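Side-chain contact in alkaline phosphatase D (Bacillus subtilis, PDB 2YEQ), which hydrolyses phosphate esters, acting as a phosphodiesterase and alkaline phosphatase with an active site containing iron and calcium: residues S272-D277 and N316-S321. Sequence-based numbering, arbitrary orientation.
Sequences SFNVLD and NNLGSS. With EDO (1,2-ethanediol), chain B.
Asn274 lays its side-chain amide alongside that of Asn317, the two groups running past each other in opposite directions with their planes only 16° apart. Asn317 ND2 donates to Asn274 OD1 at 3.0 Å. The N-H...O angle is 140°, so the bond is bent. The donor sits nearly in line with the C=O bond of Asn274, while the acceptor lies somewhat out of the amide plane of Asn317. The same oxygen also rests against the Asn317 side-chain stem, with Asn274 OD1 3.1 Å from Asn317 CB. In Asn274, CG stands anti to the carbonyl carbon (chi1 -58°), and the amide reaches from the strand to the helix.

The other end of this amide is held too. Asn274 ND2 donates to a water at 3.0 Å and to the backbone oxygen of Val327 on the adjacent parallel strand. Leu318 CD2 packs 4.1 Å from Asn274 ND2. The water also bonds to Ser272 OG at 2.6 Å and gives a weak bond to Asn317 O. Ser272 OG has a further partner in His264.

Ser321 touches the strand where its OG lies 3.6 Å from Ser272 CB. Its hydroxyl bonds to Asn326 and to the backbone of Ala323. A 1,2-ethanediol, probably from the crystallisation liquor, lies beside Ser272 and Ser321 and bonds to Ser320 OG.

The contact joins the last turn of helix 308-320 to strand 271-275 in the mixed sheet of the phosphatase domain. Strands 271-275 and 325-329 are parallel neighbours and the helix lies between them in the chain, a beta-alpha-beta crossover. Polar chemistry dominates: the buried amide of Asn274 has partners at both its oxygen and its nitrogen, which fixes its rotation and ties helix to sheet directionally.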
ATOM      1  N   SER A 272       4.361 -16.027   6.943  1.00 20.78           N
ATOM      2  CA  SER A 272       4.693 -16.105   5.522  1.00 22.61           C
ATOM      3  C   SER A 272       3.868 -15.024   4.807  1.00 22.18           C
ATOM      4  O   SER A 272       2.643 -15.007   4.918  1.00 23.29           O
ATOM      5  CB  SER A 272       4.359 -17.502   4.996  1.00 24.92           C
ATOM      6  OG  SER A 272       4.432 -17.581   3.581  1.00 27.91           O
ATOM      7  N   PHE A 273       4.550 -14.103   4.122  1.00 21.57           N
ATOM      8  CA  PHE A 273       3.905 -12.926   3.527  1.00 20.04           C
ATOM      9  C   PHE A 273       3.901 -13.069   2.008  1.00 19.04           C
ATOM     10  O   PHE A 273       4.954 -13.225   1.411  1.00 20.23           O
ATOM     11  CB  PHE A 273       4.668 -11.665   3.893  1.00 19.57           C
ATOM     12  CG  PHE A 273       4.482 -11.240   5.319  1.00 21.06           C
ATOM     13  CD1 PHE A 273       3.408 -10.473   5.681  1.00 20.76           C
ATOM     14  CD2 PHE A 273       5.392 -11.624   6.299  1.00 21.82           C
ATOM     15  CE1 PHE A 273       3.219 -10.073   6.995  1.00 22.17           C
ATOM     16  CE2 PHE A 273       5.218 -11.226   7.625  1.00 21.33           C
ATOM     17  CZ  PHE A 273       4.120 -10.455   7.969  1.00 23.36           C
ATOM     18  N   ASN A 274       2.714 -13.041   1.433  1.00 19.27           N
ATOM     19  CA  ASN A 274       2.518 -13.052  -0.014  1.00 18.65           C
ATOM     20  C   ASN A 274       2.064 -11.670  -0.402  1.00 16.43           C
ATOM     21  O   ASN A 274       0.930 -11.292  -0.125  1.00 17.36           O
ATOM     22  CB  ASN A 274       1.453 -14.085  -0.385  1.00 18.27           C
ATOM     23  CG  ASN A 274       1.819 -15.486   0.093  1.00 18.72           C
ATOM     24  OD1 ASN A 274       2.655 -16.164  -0.505  1.00 21.16           O
ATOM     25  ND2 ASN A 274       1.269 -15.877   1.245  1.00 19.36           N
ATOM     26  N   VAL A 275       2.967 -10.915  -1.019  1.00 17.10           N
ATOM     27  CA  VAL A 275       2.679  -9.566  -1.478  1.00 17.05           C
ATOM     28  C   VAL A 275       2.144  -9.670  -2.932  1.00 16.44           C
ATOM     29  O   VAL A 275       2.873 -10.068  -3.828  1.00 17.23           O
ATOM     30  CB  VAL A 275       3.963  -8.683  -1.421  1.00 17.84           C
ATOM     31  CG1 VAL A 275       3.661  -7.291  -1.859  1.00 17.53           C
ATOM     32  CG2 VAL A 275       4.549  -8.678   0.034  1.00 16.25           C
ATOM     33  N   LEU A 276       0.873  -9.333  -3.121  1.00 15.93           N
ATOM     34  CA  LEU A 276       0.188  -9.561  -4.371  1.00 17.53           C
ATOM     35  C   LEU A 276       0.165  -8.300  -5.238  1.00 17.24           C
ATOM     36  O   LEU A 276       0.434  -7.145  -4.764  1.00 17.07           O
ATOM     37  CB  LEU A 276      -1.251 -10.002  -4.112  1.00 17.37           C
ATOM     38  CG  LEU A 276      -1.456 -11.186  -3.148  1.00 17.83           C
ATOM     39  CD1 LEU A 276      -2.950 -11.574  -3.087  1.00 15.01           C
ATOM     40  CD2 LEU A 276      -0.578 -12.368  -3.502  1.00 16.70           C
ATOM     41  N   ASP A 277      -0.175  -8.539  -6.505  1.00 17.16           N
ATOM     42  CA  ASP A 277      -0.399  -7.495  -7.509  1.00 16.08           C
ATOM     43  C   ASP A 277      -1.703  -7.811  -8.219  1.00 16.61           C
ATOM     44  O   ASP A 277      -1.757  -8.684  -9.082  1.00 17.05           O
ATOM     45  CB  ASP A 277       0.813  -7.477  -8.451  1.00 17.19           C
ATOM     46  CG  ASP A 277       0.728  -6.389  -9.551  1.00 15.87           C
ATOM     47  OD1 ASP A 277      -0.304  -5.701  -9.684  1.00 16.34           O
ATOM     48  OD2 ASP A 277       1.748  -6.254 -10.254  1.00 19.55           O
ATOM     49  N   ASN A 316       1.176 -22.421  -4.383  1.00 24.56           N
ATOM     50  CA  ASN A 316       2.421 -23.083  -3.988  1.00 29.02           C
ATOM     51  C   ASN A 316       2.949 -22.563  -2.638  1.00 30.12           C
ATOM     52  O   ASN A 316       3.414 -23.345  -1.813  1.00 28.01           O
ATOM     53  CB  ASN A 316       3.521 -22.892  -5.028  1.00 31.23           C
ATOM     54  CG  ASN A 316       3.259 -23.637  -6.336  1.00 41.77           C
ATOM     55  OD1 ASN A 316       3.924 -23.378  -7.351  1.00 47.59           O
ATOM     56  ND2 ASN A 316       2.313 -24.560  -6.324  1.00 41.07           N
ATOM     57  N   ASN A 317       2.887 -21.247  -2.428  1.00 28.23           N
ATOM     58  CA  ASN A 317       3.329 -20.635  -1.166  1.00 27.32           C
ATOM     59  C   ASN A 317       2.410 -20.985  -0.007  1.00 27.99           C
ATOM     60  O   ASN A 317       2.886 -21.235   1.100  1.00 30.24           O
ATOM     61  CB  ASN A 317       3.380 -19.115  -1.271  1.00 29.05           C
ATOM     62  CG  ASN A 317       4.397 -18.628  -2.277  1.00 27.99           C
ATOM     63  OD1 ASN A 317       5.291 -19.364  -2.666  1.00 29.88           O
ATOM     64  ND2 ASN A 317       4.250 -17.372  -2.715  1.00 27.57           N
ATOM     65  N   LEU A 318       1.101 -20.980  -0.249  1.00 26.04           N
ATOM     66  CA  LEU A 318       0.138 -21.276   0.798  1.00 25.57           C
ATOM     67  C   LEU A 318       0.194 -22.762   1.161  1.00 28.94           C
ATOM     68  O   LEU A 318       0.051 -23.129   2.321  1.00 32.47           O
ATOM     69  CB  LEU A 318      -1.283 -20.895   0.381  1.00 24.17           C
ATOM     70  CG  LEU A 318      -1.687 -19.420   0.359  1.00 23.43           C
ATOM     71  CD1 LEU A 318      -3.104 -19.261  -0.176  1.00 20.56           C
ATOM     72  CD2 LEU A 318      -1.571 -18.740   1.738  1.00 22.63           C
ATOM     73  N   GLY A 319       0.411 -23.614   0.172  1.00 32.09           N
ATOM     74  CA  GLY A 319       0.387 -25.046   0.381  1.00 31.88           C
ATOM     75  C   GLY A 319       1.617 -25.605   1.066  1.00 34.84           C
ATOM     76  O   GLY A 319       1.533 -26.611   1.742  1.00 37.91           O
ATOM     77  N   SER A 320       2.759 -24.949   0.884  1.00 32.28           N
ATOM     78  CA  SER A 320       4.019 -25.400   1.419  1.00 32.77           C
ATOM     79  C   SER A 320       4.460 -24.643   2.699  1.00 33.80           C
ATOM     80  O   SER A 320       5.446 -25.004   3.309  1.00 34.51           O
ATOM     81  CB  SER A 320       5.075 -25.260   0.341  1.00 31.98           C
ATOM     82  OG  SER A 320       5.352 -23.887   0.133  1.00 40.90           O
ATOM     83  N   SER A 321       3.729 -23.613   3.098  1.00 30.38           N
ATOM     84  CA  SER A 321       4.089 -22.826   4.277  1.00 31.15           C
ATOM     85  C   SER A 321       3.887 -23.617   5.571  1.00 30.70           C
ATOM     86  O   SER A 321       2.840 -24.204   5.784  1.00 29.51           O
ATOM     87  CB  SER A 321       3.234 -21.573   4.363  1.00 30.45           C
ATOM     88  OG  SER A 321       3.383 -20.907   5.605  1.00 30.46           O
TER
HETATM   89  C1  EDO B 576       6.359 -20.535   2.423  1.00 67.51           C
HETATM   90  O1  EDO B 576       6.906 -20.154   3.702  1.00 55.68           O
HETATM   91  C2  EDO B 576       7.428 -21.138   1.519  1.00 71.76           C
HETATM   92  O2  EDO B 576       6.993 -21.071   0.157  1.00 78.02           O
HETATM   93  O   HOH W   1       2.159 -18.364   2.599  1.00 29.12           O